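Local coordinates for protein DNA endonuclease i-cvui (Chlorella vulgaris, PDB 5A77) that acts as a LAGLIDADG-family homing endonuclease that binds and cuts a DNA target, probably in support of intron homing, at residues Leu36-Val41 and Arg151-Lys156; Val41-Thr46 and Leu109-Lys114. All coordinates share one frame; numbering follows the deposited sequence.

Contact 1 (Leu36-Val41 and Arg151-Lys156); sequences LLKYQV and RECLKK. With nucleotides of chain C.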
ATOM      1  N   LEU B  36      31.881   3.056  20.402  1.00 44.08           N
ATOM      2  CA  LEU B  36      32.901   4.089  20.652  1.00 40.65           C
ATOM      3  C   LEU B  36      32.340   5.492  20.484  1.00 37.50           C
ATOM      4  O   LEU B  36      32.506   6.329  21.363  1.00 40.83           O
ATOM      5  CB  LEU B  36      34.105   3.910  19.724  1.00 38.62           C
ATOM      6  CG  LEU B  36      35.406   3.683  20.500  1.00 41.17           C
ATOM      7  CD1 LEU B  36      35.270   2.462  21.372  1.00 40.09           C
ATOM      8  CD2 LEU B  36      36.611   3.554  19.590  1.00 43.92           C
ATOM      9  N   LEU B  37      31.661   5.723  19.359  1.00 43.64           N
ATOM     10  CA  LEU B  37      31.024   7.010  19.030  1.00 39.56           C
ATOM     11  C   LEU B  37      29.548   7.088  19.439  1.00 39.55           C
ATOM     12  O   LEU B  37      28.820   7.940  18.948  1.00 39.81           O
ATOM     13  CB  LEU B  37      31.128   7.282  17.527  1.00 32.00           C
ATOM     14  CG  LEU B  37      32.482   6.975  16.890  1.00 35.80           C
ATOM     15  CD1 LEU B  37      32.422   7.136  15.387  1.00 37.22           C
ATOM     16  CD2 LEU B  37      33.521   7.878  17.478  1.00 37.12           C
ATOM     17  N   LYS B  38      29.097   6.167  20.291  1.00 44.97           N
ATOM     18  CA  LYS B  38      27.756   6.236  20.894  1.00 43.21           C
ATOM     19  C   LYS B  38      26.554   6.097  19.941  1.00 41.84           C
ATOM     20  O   LYS B  38      25.428   5.898  20.407  1.00 39.23           O
ATOM     21  CB  LYS B  38      27.606   7.557  21.667  1.00 44.55           C
ATOM     22  CG  LYS B  38      28.546   7.704  22.839  1.00 47.07           C
ATOM     23  CD  LYS B  38      28.265   6.649  23.887  1.00 49.03           C
ATOM     24  CE  LYS B  38      29.381   6.574  24.922  1.00 48.47           C
ATOM     25  NZ  LYS B  38      29.076   5.520  25.931  1.00 48.94           N
ATOM     26  N   TYR B  39      26.762   6.215  18.630  1.00 38.36           N
ATOM     27  CA  TYR B  39      25.625   6.165  17.707  1.00 41.57           C
ATOM     28  C   TYR B  39      25.854   5.299  16.475  1.00 39.08           C
ATOM     29  O   TYR B  39      26.960   5.210  15.941  1.00 39.61           O
ATOM     30  CB  TYR B  39      25.225   7.584  17.249  1.00 41.93           C
ATOM     31  CG  TYR B  39      24.620   8.447  18.337  1.00 39.42           C
ATOM     32  CD1 TYR B  39      23.288   8.315  18.694  1.00 43.32           C
ATOM     33  CD2 TYR B  39      25.381   9.388  19.009  1.00 44.36           C
ATOM     34  CE1 TYR B  39      22.732   9.102  19.686  1.00 43.59           C
ATOM     35  CE2 TYR B  39      24.833  10.180  20.003  1.00 46.21           C
ATOM     36  CZ  TYR B  39      23.508  10.032  20.336  1.00 44.85           C
ATOM     37  OH  TYR B  39      22.958  10.815  21.325  1.00 46.42           O
ATOM     38  N   GLN B  40      24.768   4.682  16.034  1.00 40.82           N
ATOM     39  CA  GLN B  40      24.728   3.854  14.837  1.00 42.06           C
ATOM     40  C   GLN B  40      23.667   4.443  13.921  1.00 42.26           C
ATOM     41  O   GLN B  40      22.619   4.883  14.394  1.00 43.42           O
ATOM     42  CB  GLN B  40      24.393   2.389  15.193  1.00 38.83           C
ATOM     43  CG  GLN B  40      24.278   1.442  13.999  1.00 39.63           C
ATOM     44  CD  GLN B  40      23.213   0.352  14.186  1.00 38.11           C
ATOM     45  OE1 GLN B  40      22.507   0.317  15.192  1.00 34.53           O
ATOM     46  NE2 GLN B  40      23.083  -0.522  13.196  1.00 33.64           N
ATOM     47  N   VAL B  41      23.924   4.478  12.622  1.00 40.36           N
ATOM     48  CA  VAL B  41      22.869   4.850  11.687  1.00 35.71           C
ATOM     49  C   VAL B  41      22.272   3.559  11.122  1.00 42.19           C
ATOM     50  O   VAL B  41      22.973   2.775  10.471  1.00 45.31           O
ATOM     51  CB  VAL B  41      23.391   5.771  10.574  1.00 39.01           C
ATOM     52  CG1 VAL B  41      22.387   5.882   9.453  1.00 43.41           C
ATOM     53  CG2 VAL B  41      23.686   7.166  11.140  1.00 38.25           C
ATOM     54  N   ARG B 151      26.491  15.126  16.540  1.00 47.50           N
ATOM     55  CA  ARG B 151      27.615  16.024  16.331  1.00 49.78           C
ATOM     56  C   ARG B 151      28.093  16.587  17.667  1.00 53.59           C
ATOM     57  O   ARG B 151      29.299  16.665  17.927  1.00 51.15           O
ATOM     58  CB  ARG B 151      27.254  17.161  15.377  1.00 51.44           C
ATOM     59  CG  ARG B 151      27.373  18.542  15.969  1.00 55.68           C
ATOM     60  CD  ARG B 151      27.180  19.616  14.924  1.00 63.64           C
ATOM     61  NE  ARG B 151      27.357  20.950  15.495  1.00 73.49           N
ATOM     62  CZ  ARG B 151      28.544  21.496  15.735  1.00 74.61           C
ATOM     63  NH1 ARG B 151      29.636  20.805  15.449  1.00 74.97           N
ATOM     64  NH2 ARG B 151      28.644  22.719  16.252  1.00 69.79           N
ATOM     65  N   GLU B 152      27.160  16.935  18.539  1.00 51.58           N
ATOM     66  CA  GLU B 152      27.561  17.618  19.749  1.00 53.60           C
ATOM     67  C   GLU B 152      28.209  16.683  20.759  1.00 54.86           C
ATOM     68  O   GLU B 152      29.163  17.068  21.433  1.00 58.72           O
ATOM     69  CB  GLU B 152      26.358  18.366  20.343  1.00 60.38           C
ATOM     70  CG  GLU B 152      26.783  19.473  21.296  1.00 70.09           C
ATOM     71  CD  GLU B 152      27.406  20.711  20.617  1.00 72.08           C
ATOM     72  OE1 GLU B 152      27.572  20.766  19.368  1.00 72.96           O
ATOM     73  OE2 GLU B 152      27.762  21.632  21.382  1.00 71.62           O
ATOM     74  N   CYS B 153      27.705  15.459  20.837  1.00 51.87           N
ATOM     75  CA  CYS B 153      28.236  14.460  21.753  1.00 49.54           C
ATOM     76  C   CYS B 153      29.556  13.907  21.206  1.00 47.16           C
ATOM     77  O   CYS B 153      30.437  13.500  21.960  1.00 48.43           O
ATOM     78  CB  CYS B 153      27.222  13.334  21.955  1.00 53.91           C
ATOM     79  SG  CYS B 153      27.847  11.800  22.659  1.00 60.56           S
ATOM     80  N   LEU B 154      29.696  13.920  19.883  1.00 45.60           N
ATOM     81  CA  LEU B 154      30.964  13.617  19.236  1.00 45.22           C
ATOM     82  C   LEU B 154      31.980  14.661  19.654  1.00 53.48           C
ATOM     83  O   LEU B 154      33.146  14.345  19.927  1.00 52.49           O
ATOM     84  CB  LEU B 154      30.823  13.615  17.715  1.00 46.93           C
ATOM     85  CG  LEU B 154      30.246  12.372  17.042  1.00 53.21           C
ATOM     86  CD1 LEU B 154      30.168  12.548  15.527  1.00 50.31           C
ATOM     87  CD2 LEU B 154      31.041  11.121  17.406  1.00 43.91           C
ATOM     88  N   LYS B 155      31.525  15.913  19.688  1.00 53.09           N
ATOM     89  CA  LYS B 155      32.350  17.031  20.116  1.00 53.54           C
ATOM     90  C   LYS B 155      32.883  16.796  21.522  1.00 50.53           C
ATOM     91  O   LYS B 155      34.048  17.069  21.796  1.00 50.13           O
ATOM     92  CB  LYS B 155      31.544  18.333  20.052  1.00 54.41           C
ATOM     93  CG  LYS B 155      32.241  19.476  19.355  1.00 55.32           C
ATOM     94  CD  LYS B 155      31.495  19.926  18.104  1.00 61.43           C
ATOM     95  CE  LYS B 155      31.840  21.385  17.805  1.00 73.03           C
ATOM     96  NZ  LYS B 155      32.084  21.679  16.360  1.00 75.00           N
ATOM     97  N   LYS B 156      32.025  16.277  22.402  1.00 51.36           N
ATOM     98  CA  LYS B 156      32.390  16.035  23.801  1.00 55.51           C
ATOM     99  C   LYS B 156      33.170  14.742  24.035  1.00 53.14           C
ATOM    100  O   LYS B 156      33.674  14.524  25.130  1.00 55.40           O
ATOM    101  CB  LYS B 156      31.146  16.022  24.698  1.00 51.82           C
ATOM    102  CG  LYS B 156      30.122  17.060  24.328  1.00 57.65           C
ATOM    103  CD  LYS B 156      28.972  17.141  25.326  1.00 61.18           C
ATOM    104  CE  LYS B 156      28.490  18.579  25.441  1.00 63.77           C
ATOM    105  NZ  LYS B 156      28.461  19.220  24.089  1.00 64.12           N
TER
ATOM    106  P    DC C   2      33.327   0.444  17.756  1.00 37.82           P
ATOM    107  OP1  DC C   2      34.639   0.971  17.315  1.00 48.21           O
ATOM    108  OP2  DC C   2      32.310   1.344  18.355  1.00 33.44           O
ATOM    109  O5'  DC C   2      32.702  -0.340  16.509  1.00 44.60           O
ATOM    110  C5'  DC C   2      31.308  -0.634  16.456  1.00 38.42           C
ATOM    111  C4'  DC C   2      31.062  -1.889  15.644  1.00 38.00           C
ATOM    112  O4'  DC C   2      31.001  -3.023  16.547  1.00 39.34           O
ATOM    113  C3'  DC C   2      29.758  -1.889  14.847  1.00 40.83           C
ATOM    114  O3'  DC C   2      29.969  -2.314  13.493  1.00 36.60           O
ATOM    115  C2'  DC C   2      28.843  -2.857  15.604  1.00 38.77           C
ATOM    116  C1'  DC C   2      29.814  -3.753  16.358  1.00 39.65           C
ATOM    117  N1   DC C   2      29.272  -4.155  17.690  1.00 37.78           N
ATOM    118  C2   DC C   2      28.718  -5.419  17.843  1.00 35.80           C
ATOM    119  O2   DC C   2      28.732  -6.202  16.880  1.00 36.43           O
ATOM    120  N3   DC C   2      28.201  -5.763  19.049  1.00 37.11           N
ATOM    121  C4   DC C   2      28.201  -4.884  20.055  1.00 37.29           C
ATOM    122  N4   DC C   2      27.680  -5.271  21.230  1.00 37.31           N
ATOM    123  C5   DC C   2      28.750  -3.582  19.907  1.00 37.09           C
ATOM    124  C6   DC C   2      29.256  -3.258  18.716  1.00 37.83           C
ATOM    125  O5'  DT C   1      32.917  -1.512  23.222  1.00 39.13           O
ATOM    126  C5'  DT C   1      33.989  -0.823  22.550  1.00 41.81           C
ATOM    127  C4'  DT C   1      34.130  -1.289  21.106  1.00 39.95           C
ATOM    128  O4'  DT C   1      33.958  -2.731  21.040  1.00 40.46           O
ATOM    129  C3'  DT C   1      33.097  -0.720  20.117  1.00 41.25           C
ATOM    130  O3'  DT C   1      33.659  -0.719  18.806  1.00 42.12           O
ATOM    131  C2'  DT C   1      31.979  -1.745  20.207  1.00 36.06           C
ATOM    132  C1'  DT C   1      32.816  -3.023  20.230  1.00 40.01           C
ATOM    133  N1   DT C   1      32.134  -4.219  20.785  1.00 32.77           N
ATOM    134  C2   DT C   1      32.002  -5.329  19.990  1.00 38.80           C
ATOM    135  O2   DT C   1      32.399  -5.367  18.834  1.00 38.72           O
ATOM    136  N3   DT C   1      31.386  -6.405  20.596  1.00 37.96           N
ATOM    137  C4   DT C   1      30.907  -6.464  21.894  1.00 37.38           C
ATOM    138  O4   DT C   1      30.367  -7.462  22.350  1.00 43.69           O
ATOM    139  C5   DT C   1      31.077  -5.262  22.674  1.00 37.52           C
ATOM    140  C7   DT C   1      30.594  -5.214  24.095  1.00 33.05           C
ATOM    141  C6   DT C   1      31.677  -4.208  22.087  1.00 36.65           C
ATOM    142  P    DA C   3      28.994  -1.772  12.329  1.00 40.17           P
ATOM    143  OP1  DA C   3      29.608  -2.220  11.054  1.00 35.96           O
ATOM    144  OP2  DA C   3      28.685  -0.360  12.634  1.00 40.70           O
ATOM    145  O5'  DA C   3      27.600  -2.564  12.524  1.00 40.06           O
ATOM    146  C5'  DA C   3      27.473  -3.895  12.033  1.00 38.53           C
ATOM    147  C4'  DA C   3      26.140  -4.516  12.410  1.00 37.28           C
ATOM    148  O4'  DA C   3      26.151  -4.955  13.796  1.00 37.01           O
ATOM    149  C3'  DA C   3      24.909  -3.605  12.277  1.00 39.44           C
ATOM    150  O3'  DA C   3      23.846  -4.394  11.808  1.00 39.26           O
ATOM    151  C2'  DA C   3      24.660  -3.209  13.730  1.00 35.83           C
ATOM    152  C1'  DA C   3      24.938  -4.555  14.371  1.00 37.49           C
ATOM    153  N9   DA C   3      25.034  -4.551  15.829  1.00 37.18           N
ATOM    154  C8   DA C   3      25.472  -3.535  16.635  1.00 36.69           C
ATOM    155  N7   DA C   3      25.420  -3.816  17.918  1.00 36.49           N
ATOM    156  C5   DA C   3      24.900  -5.106  17.955  1.00 37.71           C
ATOM    157  C6   DA C   3      24.606  -5.987  19.022  1.00 37.13           C
ATOM    158  N6   DA C   3      24.783  -5.672  20.310  1.00 35.65           N
ATOM    159  N1   DA C   3      24.103  -7.212  18.710  1.00 38.24           N
ATOM    160  C2   DA C   3      23.909  -7.523  17.418  1.00 38.16           C
ATOM    161  N3   DA C   3      24.149  -6.777  16.330  1.00 40.34           N
ATOM    162  C4   DA C   3      24.654  -5.569  16.674  1.00 38.00           C
TER
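Leu-37, Lys-38 and Tyr-39, in the hairpin that carries the chain from strand 23-31 into strand 39-50, rest on Cys-153 and Leu-154 of the C-terminal helix 147-156, while the same hairpin also contacts the DNA backbone. On the buried side the two leucines are set at a slant to one another. Leu-154 reaches over with one methyl, its CD2 lying 3.8 Å from Leu-37 CB and 4.1 Å from Leu-37 CD2. Next to them the thiol sulfur touches two side chains: Cys-153 SG is 4.2 Å from Lys-38 CG and 4.3 Å from Tyr-39 CE2, approaching the phenol ring obliquely. With SG swung anti to its own backbone N (chi1 163°), the sulfur is carried out to the hairpin. Lys-38 offers only the root of its chain here; a bend at chi2 (-64°) turns the rest away, and its NZ is hydrogen-bonded to the carbonyl oxygen of Glu-33. Carbon and sulfur alone meet across the segments; the turn also makes a polar bond to the DNA. Leu-36 N donates a nearly straight hydrogen bond to the phosphate oxygen OP2 of DC2 of chain C, 2.7 Å long with an N-H...O angle of 167°. Its side chain lies along the same backbone, with Leu-36 CD1 3.7 Å from C5' of DT1 of chain C. The amide end of Gln-40 also comes up against the DNA, its NE2 approaching C2' of the DA3 sugar of chain C to 3.2 Å. Around the contact, Leu-37 also touches Leu-124 of helix 121-135 and His-159, and Tyr-39 lies on Ile-29 and Ser-31 of strand 23-31 and on Ile-145, so the hairpin end sits between the DNA and the C-terminal helices.

Contact 2 (Val41-Thr46 and Leu109-Lys114); sequences VRVSLT and LQIIKK. With nucleotides of chain F.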
ATOM      1  N   VAL B  41      23.924   4.478  12.622  1.00 40.36           N
ATOM      2  CA  VAL B  41      22.869   4.850  11.687  1.00 35.71           C
ATOM      3  C   VAL B  41      22.272   3.559  11.122  1.00 42.19           C
ATOM      4  O   VAL B  41      22.973   2.775  10.471  1.00 45.31           O
ATOM      5  CB  VAL B  41      23.391   5.771  10.574  1.00 39.01           C
ATOM      6  CG1 VAL B  41      22.387   5.882   9.453  1.00 43.41           C
ATOM      7  CG2 VAL B  41      23.686   7.166  11.140  1.00 38.25           C
ATOM      8  N   ARG B  42      20.998   3.308  11.424  1.00 37.58           N
ATOM      9  CA  ARG B  42      20.341   2.083  10.975  1.00 37.86           C
ATOM     10  C   ARG B  42      19.612   2.356   9.675  1.00 33.39           C
ATOM     11  O   ARG B  42      18.849   3.300   9.598  1.00 38.72           O
ATOM     12  CB  ARG B  42      19.364   1.549  12.044  1.00 36.03           C
ATOM     13  CG  ARG B  42      18.448   0.378  11.593  1.00 37.58           C
ATOM     14  CD  ARG B  42      17.537  -0.149  12.741  1.00 32.05           C
ATOM     15  NE  ARG B  42      18.335  -0.565  13.896  1.00 37.38           N
ATOM     16  CZ  ARG B  42      17.935  -0.521  15.165  1.00 36.85           C
ATOM     17  NH1 ARG B  42      16.714  -0.089  15.466  1.00 32.60           N
ATOM     18  NH2 ARG B  42      18.771  -0.899  16.137  1.00 35.09           N
ATOM     19  N   VAL B  43      19.873   1.549   8.650  1.00 30.45           N
ATOM     20  CA  VAL B  43      19.093   1.580   7.421  1.00 33.13           C
ATOM     21  C   VAL B  43      18.114   0.385   7.368  1.00 36.41           C
ATOM     22  O   VAL B  43      18.461  -0.729   7.789  1.00 34.20           O
ATOM     23  CB  VAL B  43      20.007   1.574   6.176  1.00 31.87           C
ATOM     24  CG1 VAL B  43      20.882   2.826   6.142  1.00 36.90           C
ATOM     25  CG2 VAL B  43      20.862   0.330   6.146  1.00 30.48           C
ATOM     26  N   SER B  44      16.896   0.609   6.869  1.00 29.21           N
ATOM     27  CA  SER B  44      15.920  -0.479   6.759  1.00 37.77           C
ATOM     28  C   SER B  44      14.775  -0.244   5.787  1.00 39.76           C
ATOM     29  O   SER B  44      14.248   0.868   5.668  1.00 39.26           O
ATOM     30  CB  SER B  44      15.321  -0.805   8.133  1.00 41.17           C
ATOM     31  OG  SER B  44      14.786   0.348   8.755  1.00 44.31           O
ATOM     32  N   LEU B  45      14.400  -1.315   5.094  1.00 38.56           N
ATOM     33  CA  LEU B  45      13.132  -1.374   4.382  1.00 39.86           C
ATOM     34  C   LEU B  45      12.177  -2.233   5.194  1.00 41.87           C
ATOM     35  O   LEU B  45      12.502  -3.373   5.531  1.00 40.50           O
ATOM     36  CB  LEU B  45      13.306  -1.951   2.973  1.00 41.12           C
ATOM     37  CG  LEU B  45      12.052  -2.100   2.099  1.00 39.74           C
ATOM     38  CD1 LEU B  45      12.418  -1.961   0.643  1.00 44.26           C
ATOM     39  CD2 LEU B  45      11.373  -3.439   2.317  1.00 44.59           C
ATOM     40  N   THR B  46      10.992  -1.711   5.496  1.00 44.89           N
ATOM     41  CA  THR B  46      10.027  -2.485   6.273  1.00 41.46           C
ATOM     42  C   THR B  46       8.656  -2.450   5.597  1.00 40.86           C
ATOM     43  O   THR B  46       8.236  -1.418   5.088  1.00 42.59           O
ATOM     44  CB  THR B  46       9.918  -1.951   7.719  1.00 42.20           C
ATOM     45  OG1 THR B  46      11.051  -2.398   8.477  1.00 46.05           O
ATOM     46  CG2 THR B  46       8.677  -2.494   8.397  1.00 42.57           C
ATOM     47  N   LEU B 109      20.703   4.561  -0.135  1.00 33.59           N
ATOM     48  CA  LEU B 109      21.845   4.000  -0.850  1.00 34.41           C
ATOM     49  C   LEU B 109      23.102   4.881  -0.732  1.00 40.27           C
ATOM     50  O   LEU B 109      24.220   4.359  -0.751  1.00 40.69           O
ATOM     51  CB  LEU B 109      21.507   3.769  -2.318  1.00 33.57           C
ATOM     52  CG  LEU B 109      20.553   2.597  -2.544  1.00 39.10           C
ATOM     53  CD1 LEU B 109      20.252   2.396  -4.013  1.00 35.10           C
ATOM     54  CD2 LEU B 109      21.121   1.318  -1.924  1.00 39.18           C
ATOM     55  N   GLN B 110      22.932   6.202  -0.616  1.00 38.88           N
ATOM     56  CA  GLN B 110      24.076   7.076  -0.368  1.00 39.51           C
ATOM     57  C   GLN B 110      24.605   6.844   1.045  1.00 40.90           C
ATOM     58  O   GLN B 110      25.819   6.953   1.291  1.00 38.14           O
ATOM     59  CB  GLN B 110      23.720   8.561  -0.565  1.00 40.24           C
ATOM     60  CG  GLN B 110      23.730   9.037  -2.019  1.00 39.28           C
ATOM     61  CD  GLN B 110      24.970   8.594  -2.764  1.00 39.71           C
ATOM     62  OE1 GLN B 110      26.074   8.689  -2.246  1.00 56.24           O
ATOM     63  NE2 GLN B 110      24.793   8.094  -3.979  1.00 38.68           N
ATOM     64  N   ILE B 111      23.701   6.523   1.973  1.00 38.33           N
ATOM     65  CA  ILE B 111      24.125   6.195   3.340  1.00 39.64           C
ATOM     66  C   ILE B 111      24.854   4.857   3.429  1.00 36.60           C
ATOM     67  O   ILE B 111      25.825   4.720   4.166  1.00 39.24           O
ATOM     68  CB  ILE B 111      22.946   6.141   4.320  1.00 37.83           C
ATOM     69  CG1 ILE B 111      22.192   7.468   4.345  1.00 32.58           C
ATOM     70  CG2 ILE B 111      23.437   5.766   5.721  1.00 34.26           C
ATOM     71  CD1 ILE B 111      21.150   7.535   5.449  1.00 30.71           C
ATOM     72  N   ILE B 112      24.372   3.858   2.697  1.00 39.35           N
ATOM     73  CA  ILE B 112      24.991   2.542   2.760  1.00 40.48           C
ATOM     74  C   ILE B 112      26.415   2.650   2.219  1.00 41.46           C
ATOM     75  O   ILE B 112      27.303   1.884   2.612  1.00 39.74           O
ATOM     76  CB  ILE B 112      24.175   1.486   1.984  1.00 37.75           C
ATOM     77  CG1 ILE B 112      22.906   1.115   2.764  1.00 39.12           C
ATOM     78  CG2 ILE B 112      24.992   0.218   1.747  1.00 35.27           C
ATOM     79  CD1 ILE B 112      21.876   0.327   1.944  1.00 34.83           C
ATOM     80  N   LYS B 113      26.634   3.636   1.352  1.00 38.85           N
ATOM     81  CA  LYS B 113      27.959   3.874   0.786  1.00 42.38           C
ATOM     82  C   LYS B 113      29.027   4.138   1.853  1.00 41.38           C
ATOM     83  O   LYS B 113      30.159   3.674   1.724  1.00 42.62           O
ATOM     84  CB  LYS B 113      27.908   5.039  -0.203  1.00 39.83           C
ATOM     85  CG  LYS B 113      28.388   4.666  -1.592  1.00 44.05           C
ATOM     86  CD  LYS B 113      27.936   5.685  -2.624  1.00 48.23           C
ATOM     87  CE  LYS B 113      26.637   5.229  -3.286  1.00 46.69           C
ATOM     88  NZ  LYS B 113      26.470   5.744  -4.682  1.00 52.18           N
ATOM     89  N   LYS B 114      28.646   4.842   2.917  1.00 37.70           N
ATOM     90  CA  LYS B 114      29.583   5.253   3.951  1.00 39.55           C
ATOM     91  C   LYS B 114      29.587   4.414   5.243  1.00 41.61           C
ATOM     92  O   LYS B 114      30.474   4.589   6.082  1.00 40.28           O
ATOM     93  CB  LYS B 114      29.321   6.709   4.315  1.00 39.27           C
ATOM     94  CG  LYS B 114      28.591   7.466   3.238  1.00 43.42           C
ATOM     95  CD  LYS B 114      28.590   8.946   3.502  1.00 40.19           C
ATOM     96  CE  LYS B 114      28.841   9.668   2.205  1.00 42.23           C
ATOM     97  NZ  LYS B 114      29.241  11.071   2.445  1.00 53.27           N
TER
ATOM     98  P    DT F   5      14.808   4.941  23.509  1.00 58.87           P
ATOM     99  OP1  DT F   5      14.701   5.504  24.874  1.00 57.62           O
ATOM    100  OP2  DT F   5      16.083   5.075  22.772  1.00 50.95           O
ATOM    101  O5'  DT F   5      14.471   3.369  23.533  1.00 54.16           O
ATOM    102  C5'  DT F   5      13.151   2.915  23.798  1.00 45.67           C
ATOM    103  C4'  DT F   5      13.148   1.427  24.096  1.00 48.20           C
ATOM    104  O4'  DT F   5      13.074   0.673  22.856  1.00 48.46           O
ATOM    105  C3'  DT F   5      14.386   0.910  24.832  1.00 52.44           C
ATOM    106  O3'  DT F   5      13.993   0.009  25.863  1.00 56.20           O
ATOM    107  C2'  DT F   5      15.177   0.196  23.735  1.00 47.47           C
ATOM    108  C1'  DT F   5      14.066  -0.334  22.850  1.00 43.18           C
ATOM    109  N1   DT F   5      14.488  -0.561  21.439  1.00 39.10           N
ATOM    110  C2   DT F   5      14.392  -1.821  20.901  1.00 39.20           C
ATOM    111  O2   DT F   5      13.980  -2.785  21.524  1.00 40.25           O
ATOM    112  N3   DT F   5      14.793  -1.916  19.593  1.00 37.73           N
ATOM    113  C4   DT F   5      15.262  -0.898  18.781  1.00 37.82           C
ATOM    114  O4   DT F   5      15.597  -1.090  17.613  1.00 36.49           O
ATOM    115  C5   DT F   5      15.335   0.405  19.406  1.00 39.50           C
ATOM    116  C7   DT F   5      15.854   1.593  18.635  1.00 30.38           C
ATOM    117  C6   DT F   5      14.945   0.507  20.691  1.00 40.71           C
TER
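Val-43 and Val-41 look from strand 39-50 onto Ile-111 and Ile-112 of helix 102-114, part of the helical layer that backs the antiparallel sheet of the LAGLIDADG fold on the face turned away from the DNA. From its CB, Val-43 forks: CG1, anti to the carbonyl carbon (chi1 -63°), comes 3.9 Å from Ile-111 CG2, the two side chains passing head to tail. The second branch, CG2, meets the next residue of the helix, 4.0 Å from Ile-112 CG1. One valine thus spans two consecutive isoleucines. Ile-111 CG2 is shared, since Val-41 CG1 also touches it at 3.9 Å, with those side chains nearly perpendicular. Segments 41-46 and 109-114 run at 137° to each other, their axes 9.5 Å apart at closest approach. Between the two valines Arg-42 leaves the other face of the sheet for the DNA, and its NH1 hydrogen-bonds O4 of thymine DT5 of chain F at 2.6 Å. That bond is bent, though O4 lies at the guanidinium edge near its plane. The chemistry is split by face: only branched aliphatic carbon meets the helix, so this side holds by close packing in the buried core, whereas the arginine side bonds directly to a base.

In the fold
From the N terminus, the chain passes through helix 6-22 and strand 23-31, turns, and enters strand 39-50. That turn and the first strand residues serve contact 1, the next residues contact 2; the segments overlap at Val-41, which packs in contact 2. Contact 2 closes first, when the chain has gone through helix 55-64, the remaining two strands and helix 84-94 and returns along helix 102-114. Helix 121-135 follows, and contact 1 closes last, at helix 147-156. The shorter loop therefore lies wholly within the longer one. Their centres are 18 Å apart: contact 2 fastens the sheet to a helix near the middle of the fold, and contact 1 ties its peripheral hairpin to the C-terminal helix.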